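Local coordinates for type IV pilus assembly protein PilF (PDB 2HO1) that is needed to bring the secretin PilQ to the outer membrane and assemble it into dodecamers for the type IV pilus, at residues 55-58 and 59-63; 35-38 and 39-43; 241-244 and 245-249; 183-186 and 187-190. One frame throughout, in Å; residues are numbered along the deposited sequence.

How the interactions relate
The four contacts are all local, each along or at an end of one helix of an all-helical, TPR-containing superhelix. Interactions 1 and 2 belong to the repeat assigned as TPR 1, and their centres are 9 Å apart. They touch directly: Lys62 CD lies 3.5 Å from Tyr40 CE1, and Ala63 CB lies 3.7 Å from Ile41 CG1. Interactions 3 and 4 lie on the other side of the chain's centre, about 46 to 49 Å from the first pair between centres. Their own centres are 20 Å apart, and although they do not touch, Arg217 joins them, packing on Tyr186 and forming a salt bridge with Glu247.

Interaction 1: residues 55-58 and 59-63; sequences QAKV and PLRKA
Lys57 and Arg61 run side by side from neighbouring turns of helix 57-66 and point the same way. The aliphatic part of the lysine serves as the surface for the arginine: Lys57 CD is 3.5 Å from Arg61 NH2, meeting the guanidinium obliquely. Their charged ends, Lys57 NZ and Arg61 NH2, are 4.2 Å apart, and a water between them accepts from both. It lies 2.8 Å from Lys57 NZ and sits in the guanidinium plane at its edge, though its bond to Arg61 is weak. Glu54 and Glu84 form long, weak ion pairs with Lys57 NZ and probably offset some of the gathered positive charge.

The apolar contacts occupy another side of the helix. The branch point of Leu60 approaches the carbonyl of Ala56, and Leu60 CD1 comes within 4.4 Å of Ala56 CB. In the TPR 1 repeat this is the second of two antiparallel helices, and small residues such as Ala56 and Ala63 probably help the helices pack closely, as small residues do in TPR motifs. Ala56 and Leu60 face helix 71-83 at Val80, while Pro59 packs on Tyr47 of helix 33-49.

Backbone bonding is uneven. Pro59 has no N-H to give, which costs little so early in a helix, and its CD lies 3.3 Å from Gln55 O instead. Leu60 N makes a weak bond to Ala56 O, whereas Lys62 N makes a sounder bond to Val58 O, at 3.2 Å. Lys62 extends its methylenes past Val58, bringing Lys62 CE to 4.1 Å from Val58 CG1.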
loop_
_atom_site.group_PDB
_atom_site.type_symbol
_atom_site.label_atom_id
_atom_site.label_comp_id
_atom_site.label_asym_id
_atom_site.label_seq_id
_atom_site.Cartn_x
_atom_site.Cartn_y
_atom_site.Cartn_z
ATOM N N GLN A 55 -10.133 27.130 21.048
ATOM C CA GLN A 55 -10.591 28.293 20.250
ATOM C C GLN A 55 -10.759 28.000 18.764
ATOM O O GLN A 55 -11.506 28.690 18.079
ATOM C CB GLN A 55 -9.616 29.460 20.360
ATOM C CG GLN A 55 -9.666 30.205 21.663
ATOM C CD GLN A 55 -8.392 31.002 21.897
ATOM O OE1 GLN A 55 -8.063 31.908 21.119
ATOM N NE2 GLN A 55 -7.656 30.657 22.969
ATOM N N ALA A 56 -10.025 27.002 18.277
ATOM C CA ALA A 56 -10.058 26.586 16.881
ATOM C C ALA A 56 -11.455 26.167 16.422
ATOM O O ALA A 56 -11.785 26.278 15.251
ATOM C CB ALA A 56 -9.059 25.423 16.667
ATOM N N LYS A 57 -12.285 25.686 17.348
ATOM C CA LYS A 57 -13.640 25.246 17.003
ATOM C C LYS A 57 -14.597 26.287 16.425
ATOM O O LYS A 57 -15.397 25.968 15.523
ATOM C CB LYS A 57 -14.323 24.610 18.221
ATOM C CG LYS A 57 -13.717 23.303 18.702
ATOM C CD LYS A 57 -14.428 22.879 19.991
ATOM C CE LYS A 57 -13.949 21.554 20.546
ATOM N NZ LYS A 57 -14.680 21.244 21.831
ATOM N N VAL A 58 -14.547 27.515 16.943
ATOM C CA VAL A 58 -15.448 28.578 16.473
ATOM C C VAL A 58 -15.363 28.749 14.963
ATOM O O VAL A 58 -16.363 28.586 14.264
ATOM C CB VAL A 58 -15.143 29.940 17.174
ATOM C CG1 VAL A 58 -16.067 31.037 16.630
ATOM C CG2 VAL A 58 -15.319 29.794 18.688
ATOM N N PRO A 59 -14.171 29.089 14.446
ATOM C CA PRO A 59 -13.938 29.275 13.009
ATOM C C PRO A 59 -14.321 28.014 12.212
ATOM O O PRO A 59 -14.953 28.094 11.145
ATOM C CB PRO A 59 -12.430 29.527 12.917
ATOM C CG PRO A 59 -12.059 30.069 14.256
ATOM C CD PRO A 59 -12.939 29.331 15.226
ATOM N N LEU A 60 -13.937 26.846 12.723
ATOM C CA LEU A 60 -14.226 25.609 12.006
ATOM C C LEU A 60 -15.727 25.293 11.932
ATOM O O LEU A 60 -16.194 24.737 10.945
ATOM C CB LEU A 60 -13.425 24.441 12.618
ATOM C CG LEU A 60 -11.893 24.633 12.567
ATOM C CD1 LEU A 60 -11.227 23.502 13.311
ATOM C CD2 LEU A 60 -11.388 24.682 11.105
ATOM N N ARG A 61 -16.505 25.660 12.941
ATOM C CA ARG A 61 -17.931 25.372 12.829
ATOM C C ARG A 61 -18.521 26.320 11.798
ATOM O O ARG A 61 -19.470 25.957 11.095
ATOM C CB ARG A 61 -18.657 25.544 14.159
ATOM C CG ARG A 61 -17.996 24.867 15.336
ATOM C CD ARG A 61 -18.412 23.414 15.612
ATOM N NE ARG A 61 -17.971 23.079 16.975
ATOM C CZ ARG A 61 -17.998 21.878 17.544
ATOM N NH1 ARG A 61 -18.434 20.815 16.884
ATOM N NH2 ARG A 61 -17.566 21.747 18.792
ATOM N N LYS A 62 -17.962 27.531 11.694
ATOM C CA LYS A 62 -18.462 28.494 10.708
ATOM C C LYS A 62 -18.197 27.928 9.325
ATOM O O LYS A 62 -19.069 27.934 8.464
ATOM C CB LYS A 62 -17.778 29.859 10.848
ATOM C CG LYS A 62 -18.195 30.646 12.078
ATOM C CD LYS A 62 -17.533 32.032 12.111
ATOM C CE LYS A 62 -17.867 32.782 13.405
ATOM N NZ LYS A 62 -17.109 34.078 13.533
ATOM N N ALA A 63 -16.984 27.435 9.108
ATOM C CA ALA A 63 -16.663 26.831 7.819
ATOM C C ALA A 63 -17.680 25.734 7.506
ATOM O O ALA A 63 -18.184 25.640 6.381
ATOM C CB ALA A 63 -15.285 26.246 7.841
HETATM O O HOH W 1 -17.287 20.451 20.999
#

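Interaction 2: residues 35-38 and 39-43; sequences EARD and AYIQL
Arg37 and Ile41 meet because their first torsions send both chains along the same flank of helix 33-49. Arg37 CG stands opposite its backbone N (chi1 175°), while Ile41 CG1 lies beside its own (chi1 -69°), which lays Ile41 CD1 alongside Arg37 CG, at 3.9 Å. The arginine then bends at chi3 (69°), turning its guanidinium onto the adjacent Asp38. Both Arg37 NE and Arg37 NH2 bind the single oxygen Asp38 OD1, each at 2.9 Å, and the oxygen lies almost exactly in the guanidinium plane. Arg37 NH1 has further salt bridges to Asp34 and Asp67.

One turn on, Tyr40 N donates to Ala36 O at 2.9 Å. The tyrosine ring meets that same carbonyl obliquely, Tyr40 CD2 coming nearest to Ala36 O, and Tyr40 CE2 comes within 4.4 Å of Ala36 CB; alanine is small enough to let the broad ring lie close to the helix. A water receives from Gln42 NE2 at 3.0 Å and donates to Asp38 O, which also accepts from Gln42 N. This is the first helix of the TPR 1 repeat, with Ile41 directed at Ala73 and Ser70.

Three carboxylates around one guanidinium hold it in a fixed rotation and probably stabilise its positive charge, linking this helix to Asp67, just beyond the end of helix 57-66.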
loop_
_atom_site.group_PDB
_atom_site.type_symbol
_atom_site.label_atom_id
_atom_site.label_comp_id
_atom_site.label_asym_id
_atom_site.label_seq_id
_atom_site.Cartn_x
_atom_site.Cartn_y
_atom_site.Cartn_z
ATOM N N GLU A 35 -14.710 30.920 -0.506
ATOM C CA GLU A 35 -13.653 31.814 -0.093
ATOM C C GLU A 35 -13.696 32.020 1.412
ATOM O O GLU A 35 -12.664 31.948 2.078
ATOM C CB GLU A 35 -13.770 33.146 -0.829
ATOM C CG GLU A 35 -12.492 33.947 -0.754
ATOM C CD GLU A 35 -12.478 35.138 -1.692
ATOM O OE1 GLU A 35 -13.492 35.869 -1.732
ATOM O OE2 GLU A 35 -11.446 35.343 -2.369
ATOM N N ALA A 36 -14.889 32.261 1.942
ATOM C CA ALA A 36 -15.073 32.451 3.375
ATOM C C ALA A 36 -14.798 31.117 4.116
ATOM O O ALA A 36 -14.109 31.081 5.148
ATOM C CB ALA A 36 -16.487 32.939 3.646
ATOM N N ARG A 37 -15.324 30.023 3.571
ATOM C CA ARG A 37 -15.093 28.711 4.146
ATOM C C ARG A 37 -13.590 28.437 4.291
ATOM O O ARG A 37 -13.128 28.061 5.354
ATOM C CB ARG A 37 -15.706 27.634 3.251
ATOM C CG ARG A 37 -15.416 26.236 3.718
ATOM C CD ARG A 37 -15.585 25.277 2.597
ATOM N NE ARG A 37 -14.549 25.445 1.592
ATOM C CZ ARG A 37 -14.672 25.034 0.335
ATOM N NH1 ARG A 37 -15.793 24.436 -0.052
ATOM N NH2 ARG A 37 -13.682 25.225 -0.531
ATOM N N ASP A 38 -12.830 28.621 3.214
ATOM C CA ASP A 38 -11.386 28.383 3.230
ATOM C C ASP A 38 -10.660 29.271 4.246
ATOM O O ASP A 38 -9.712 28.834 4.920
ATOM C CB ASP A 38 -10.797 28.624 1.844
ATOM C CG ASP A 38 -11.119 27.509 0.869
ATOM O OD1 ASP A 38 -11.893 26.591 1.226
ATOM O OD2 ASP A 38 -10.586 27.552 -0.260
ATOM N N ALA A 39 -11.097 30.528 4.324
ATOM C CA ALA A 39 -10.528 31.498 5.248
ATOM C C ALA A 39 -10.713 31.019 6.707
ATOM O O ALA A 39 -9.768 31.012 7.502
ATOM C CB ALA A 39 -11.202 32.861 5.035
ATOM N N TYR A 40 -11.939 30.642 7.040
ATOM C CA TYR A 40 -12.269 30.129 8.368
ATOM C C TYR A 40 -11.458 28.876 8.695
ATOM O O TYR A 40 -10.985 28.705 9.846
ATOM C CB TYR A 40 -13.753 29.800 8.447
ATOM C CG TYR A 40 -14.602 31.012 8.656
ATOM C CD1 TYR A 40 -14.303 31.905 9.678
ATOM C CD2 TYR A 40 -15.686 31.292 7.819
ATOM C CE1 TYR A 40 -15.050 33.048 9.865
ATOM C CE2 TYR A 40 -16.442 32.432 7.998
ATOM C CZ TYR A 40 -16.117 33.312 9.027
ATOM O OH TYR A 40 -16.846 34.464 9.222
ATOM N N ILE A 41 -11.283 27.999 7.696
ATOM C CA ILE A 41 -10.487 26.797 7.929
ATOM C C ILE A 41 -9.049 27.218 8.259
ATOM O O ILE A 41 -8.416 26.642 9.162
ATOM C CB ILE A 41 -10.518 25.849 6.703
ATOM C CG1 ILE A 41 -11.926 25.253 6.572
ATOM C CG2 ILE A 41 -9.483 24.724 6.859
ATOM C CD1 ILE A 41 -12.177 24.590 5.249
ATOM N N GLN A 42 -8.537 28.243 7.571
ATOM C CA GLN A 42 -7.174 28.690 7.848
ATOM C C GLN A 42 -7.069 29.304 9.248
ATOM O O GLN A 42 -6.074 29.099 9.947
ATOM C CB GLN A 42 -6.716 29.732 6.821
ATOM C CG GLN A 42 -6.452 29.189 5.428
ATOM C CD GLN A 42 -5.360 28.153 5.421
ATOM O OE1 GLN A 42 -4.208 28.449 5.726
ATOM N NE2 GLN A 42 -5.713 26.925 5.072
ATOM N N LEU A 43 -8.093 30.065 9.633
ATOM C CA LEU A 43 -8.133 30.716 10.936
ATOM C C LEU A 43 -8.099 29.625 12.006
ATOM O O LEU A 43 -7.332 29.705 12.959
ATOM C CB LEU A 43 -9.408 31.557 11.066
ATOM C CG LEU A 43 -9.546 32.371 12.365
ATOM C CD1 LEU A 43 -8.282 33.169 12.664
ATOM C CD2 LEU A 43 -10.730 33.299 12.233
HETATM O O HOH W 2 -8.303 26.330 3.755
#

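Interaction 3: residues 241-244 and 245-249; sequences GSLE and YQEFQ
Ser242 and Tyr245 open the last helix, 243-249, with an N-cap: Ser242 OG accepts from Tyr245 N at 3.1 Å. With chi1 at 62° the hydroxyl takes the crowded position between backbone N and carbonyl carbon, and from there it reaches an N-H of the first turn, which has no preceding helical carbonyl to bond. Serine suits the place because its short side chain carries an acceptor close to the backbone. The next bonds settle into helical order: Gln246 N reaches Ser242 O only weakly, but Glu247 N meets Leu243 O at 3.0 Å and Phe248 N meets Glu244 O at 2.9 Å.

Leu243 lies across two side chains of the following turn. Its CD1 is close to the amide of Gln246, 3.1 Å from Gln246 NE2, and its CG is 3.6 Å from Glu247 OE2. Leu243 is exposed, and these contacts are only van der Waals.

A second layer fixes these groups. Ser242 OG also bonds to Tyr239 O, which fastens the cap to the preceding turn. Glu247 extends fully (chi2 180°) and gives OE1 to a salt bridge with Arg217; that arginine probably also eases the proximity of Glu244, whose OE2 is 5.2 Å from Glu247 OE2. On the Tyr245 ring, Gln249 CG rests 3.8 Å above one face, while Tyr245 CE1 meets the edge of the Phe248 ring.

Ser242, Tyr245 and Phe248 all pack on Leu235 of helix 225-238, and Glu247 and Phe248 reach Leu213 and Ile216 of helix 209-221, so this short helix lies against both.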
loop_
_atom_site.group_PDB
_atom_site.type_symbol
_atom_site.label_atom_id
_atom_site.label_comp_id
_atom_site.label_asym_id
_atom_site.label_seq_id
_atom_site.Cartn_x
_atom_site.Cartn_y
_atom_site.Cartn_z
ATOM N N GLY A 241 16.931 9.219 36.006
ATOM C CA GLY A 241 15.940 8.246 36.430
ATOM C C GLY A 241 15.434 7.322 35.339
ATOM O O GLY A 241 14.501 6.543 35.556
ATOM N N SER A 242 16.048 7.389 34.164
ATOM C CA SER A 242 15.627 6.553 33.038
ATOM C C SER A 242 16.128 5.120 33.155
ATOM O O SER A 242 17.114 4.858 33.841
ATOM C CB SER A 242 16.142 7.145 31.729
ATOM O OG SER A 242 17.557 7.164 31.711
ATOM N N LEU A 243 15.432 4.194 32.502
ATOM C CA LEU A 243 15.856 2.805 32.514
ATOM C C LEU A 243 17.146 2.738 31.703
ATOM O O LEU A 243 18.023 1.918 31.984
ATOM C CB LEU A 243 14.798 1.897 31.884
ATOM C CG LEU A 243 15.312 0.489 31.536
ATOM C CD1 LEU A 243 16.005 -0.125 32.747
ATOM C CD2 LEU A 243 14.168 -0.397 31.071
ATOM N N GLU A 244 17.256 3.613 30.705
ATOM C CA GLU A 244 18.444 3.657 29.862
ATOM C C GLU A 244 19.698 3.898 30.682
ATOM O O GLU A 244 20.709 3.230 30.478
ATOM C CB GLU A 244 18.344 4.763 28.811
ATOM C CG GLU A 244 17.469 4.444 27.611
ATOM C CD GLU A 244 15.981 4.524 27.906
ATOM O OE1 GLU A 244 15.591 5.041 28.981
ATOM O OE2 GLU A 244 15.196 4.082 27.044
ATOM N N TYR A 245 19.644 4.864 31.599
ATOM C CA TYR A 245 20.817 5.157 32.417
ATOM C C TYR A 245 21.162 3.985 33.332
ATOM O O TYR A 245 22.327 3.719 33.619
ATOM C CB TYR A 245 20.600 6.403 33.264
ATOM C CG TYR A 245 21.811 6.730 34.089
ATOM C CD1 TYR A 245 23.037 7.004 33.479
ATOM C CD2 TYR A 245 21.750 6.731 35.481
ATOM C CE1 TYR A 245 24.177 7.273 34.233
ATOM C CE2 TYR A 245 22.882 7.003 36.248
ATOM C CZ TYR A 245 24.093 7.273 35.619
ATOM O OH TYR A 245 25.212 7.555 36.377
ATOM N N GLN A 246 20.131 3.299 33.791
ATOM C CA GLN A 246 20.295 2.150 34.654
ATOM C C GLN A 246 21.102 1.086 33.906
ATOM O O GLN A 246 22.068 0.529 34.437
ATOM C CB GLN A 246 18.915 1.616 35.023
ATOM C CG GLN A 246 18.913 0.302 35.759
ATOM C CD GLN A 246 17.514 -0.262 35.900
ATOM O OE1 GLN A 246 16.664 0.321 36.577
ATOM N NE2 GLN A 246 17.260 -1.399 35.248
ATOM N N GLU A 247 20.702 0.813 32.666
ATOM C CA GLU A 247 21.384 -0.175 31.836
ATOM C C GLU A 247 22.808 0.272 31.530
ATOM O O GLU A 247 23.731 -0.532 31.524
ATOM C CB GLU A 247 20.639 -0.376 30.517
ATOM C CG GLU A 247 19.182 -0.723 30.655
ATOM C CD GLU A 247 18.513 -0.898 29.309
ATOM O OE1 GLU A 247 18.816 -1.896 28.623
ATOM O OE2 GLU A 247 17.697 -0.033 28.927
ATOM N N PHE A 248 22.978 1.558 31.259
ATOM C CA PHE A 248 24.297 2.086 30.959
ATOM C C PHE A 248 25.269 1.735 32.071
ATOM O O PHE A 248 26.404 1.319 31.821
ATOM C CB PHE A 248 24.250 3.599 30.808
ATOM C CG PHE A 248 25.599 4.226 30.743
ATOM C CD1 PHE A 248 26.533 3.782 29.823
ATOM C CD2 PHE A 248 25.944 5.253 31.605
ATOM C CE1 PHE A 248 27.796 4.348 29.758
ATOM C CE2 PHE A 248 27.208 5.832 31.550
ATOM C CZ PHE A 248 28.135 5.377 30.624
ATOM N N GLN A 249 24.811 1.919 33.305
ATOM C CA GLN A 249 25.623 1.628 34.477
ATOM C C GLN A 249 25.996 0.152 34.497
ATOM O O GLN A 249 27.079 -0.207 34.939
ATOM C CB GLN A 249 24.868 2.010 35.754
ATOM C CG GLN A 249 24.416 3.462 35.781
ATOM C CD GLN A 249 23.989 3.927 37.161
ATOM O OE1 GLN A 249 23.132 3.317 37.807
ATOM N NE2 GLN A 249 24.587 5.019 37.621
#

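Interaction 4: residues 183-186 and 187-190; sequences DLLY and KERE
Asp183 and Lys187, one turn apart, form a salt bridge as helix 175-187 ends. Lys187 runs extended to CE and then bends at chi4 (57°), setting its NZ 2.9 Å from Asp183 OD2 and 3.0 Å from Asp183 OD1, both weak as hydrogen bonds. Asp183 OD2 has a second cationic partner in Arg210, which would help keep the carboxylate ionised. The backbone repeats the link, Lys187 N meeting Asp183 O at 2.9 Å.

Leu184 gives its carbonyl to Glu188 N at 3.0 Å, the last ordinary helical bond of this run. At Leu185 the pattern changes: its carbonyl accepts from Glu190 N, five residues on, at 3.0 Å, and only weakly from Glu188 N. Leu185 CD2 also rests 4.0 Å from Glu190 CB, a van der Waals contact across the turn. Tyr186 O takes Arg189 N at 2.9 Å from well above the carbonyl plane (62° out of it). Together with the positive phi of Arg189 (72°), these bonds make a Schellman motif, the common way of stopping an alpha-helix. The arginine accepts a left-handed backbone there, its CB pointing away from the last helical turn.

Glu190 is the N-cap position of helix 191-202, so the turn joins the two helices of the TPR 5 repeat. Leu185 packs on Ala194 and Tyr197 of that partner, Leu184 on Phe164 of helix 157-170, and Tyr186 on Leu214 and Leu218 of helix 209-221.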
loop_
_atom_site.group_PDB
_atom_site.type_symbol
_atom_site.label_atom_id
_atom_site.label_comp_id
_atom_site.label_asym_id
_atom_site.label_seq_id
_atom_site.Cartn_x
_atom_site.Cartn_y
_atom_site.Cartn_z
ATOM N N ASP A 183 18.484 2.026 14.986
ATOM C CA ASP A 183 18.096 1.036 15.974
ATOM C C ASP A 183 17.897 -0.336 15.336
ATOM O O ASP A 183 18.360 -1.354 15.861
ATOM C CB ASP A 183 16.829 1.492 16.703
ATOM C CG ASP A 183 16.596 0.733 18.012
ATOM O OD1 ASP A 183 17.589 0.432 18.729
ATOM O OD2 ASP A 183 15.420 0.448 18.334
ATOM N N LEU A 184 17.214 -0.374 14.193
ATOM C CA LEU A 184 16.976 -1.650 13.535
ATOM C C LEU A 184 18.272 -2.293 13.110
ATOM O O LEU A 184 18.501 -3.462 13.388
ATOM C CB LEU A 184 16.075 -1.467 12.320
ATOM C CG LEU A 184 14.640 -1.109 12.679
ATOM C CD1 LEU A 184 13.892 -0.717 11.416
ATOM C CD2 LEU A 184 13.990 -2.278 13.373
ATOM N N LEU A 185 19.132 -1.532 12.447
ATOM C CA LEU A 185 20.410 -2.084 11.994
ATOM C C LEU A 185 21.250 -2.548 13.177
ATOM O O LEU A 185 21.853 -3.625 13.135
ATOM C CB LEU A 185 21.160 -1.050 11.168
ATOM C CG LEU A 185 20.371 -0.710 9.905
ATOM C CD1 LEU A 185 20.943 0.558 9.249
ATOM C CD2 LEU A 185 20.410 -1.925 8.957
ATOM N N TYR A 186 21.289 -1.748 14.238
ATOM C CA TYR A 186 22.024 -2.148 15.423
ATOM C C TYR A 186 21.523 -3.494 15.905
ATOM O O TYR A 186 22.308 -4.406 16.148
ATOM C CB TYR A 186 21.896 -1.115 16.541
ATOM C CG TYR A 186 22.511 -1.582 17.839
ATOM C CD1 TYR A 186 23.888 -1.617 18.001
ATOM C CD2 TYR A 186 21.719 -2.008 18.891
ATOM C CE1 TYR A 186 24.455 -2.051 19.178
ATOM C CE2 TYR A 186 22.279 -2.445 20.072
ATOM C CZ TYR A 186 23.648 -2.463 20.210
ATOM O OH TYR A 186 24.212 -2.897 21.386
ATOM N N LYS A 187 20.207 -3.619 16.036
ATOM C CA LYS A 187 19.627 -4.868 16.500
ATOM C C LYS A 187 19.943 -6.031 15.557
ATOM O O LYS A 187 19.933 -7.180 15.984
ATOM C CB LYS A 187 18.114 -4.727 16.665
ATOM C CG LYS A 187 17.648 -4.013 17.937
ATOM C CD LYS A 187 16.126 -3.929 17.935
ATOM C CE LYS A 187 15.583 -3.392 19.238
ATOM N NZ LYS A 187 16.152 -2.051 19.539
ATOM N N GLU A 188 20.218 -5.726 14.286
ATOM C CA GLU A 188 20.554 -6.736 13.271
ATOM C C GLU A 188 22.056 -7.019 13.237
ATOM O O GLU A 188 22.517 -7.817 12.420
ATOM C CB GLU A 188 20.187 -6.251 11.864
ATOM C CG GLU A 188 18.729 -6.296 11.479
ATOM C CD GLU A 188 18.489 -5.690 10.103
ATOM O OE1 GLU A 188 19.316 -5.912 9.199
ATOM O OE2 GLU A 188 17.471 -5.000 9.919
ATOM N N ARG A 189 22.813 -6.327 14.082
ATOM C CA ARG A 189 24.265 -6.479 14.128
ATOM C C ARG A 189 24.941 -5.845 12.904
ATOM O O ARG A 189 26.127 -6.042 12.692
ATOM C CB ARG A 189 24.647 -7.957 14.203
ATOM C CG ARG A 189 24.110 -8.700 15.405
ATOM C CD ARG A 189 25.018 -8.538 16.607
ATOM N NE ARG A 189 24.574 -9.338 17.746
ATOM C CZ ARG A 189 24.347 -10.651 17.706
ATOM N NH1 ARG A 189 24.514 -11.332 16.573
ATOM N NH2 ARG A 189 23.968 -11.293 18.807
ATOM N N GLU A 190 24.189 -5.103 12.100
ATOM C CA GLU A 190 24.718 -4.421 10.919
ATOM C C GLU A 190 25.291 -3.083 11.383
ATOM O O GLU A 190 24.832 -2.018 10.953
ATOM C CB GLU A 190 23.586 -4.146 9.932
ATOM C CG GLU A 190 23.142 -5.311 9.081
ATOM C CD GLU A 190 24.068 -5.523 7.898
ATOM O OE1 GLU A 190 25.140 -6.143 8.091
ATOM O OE2 GLU A 190 23.728 -5.052 6.782
#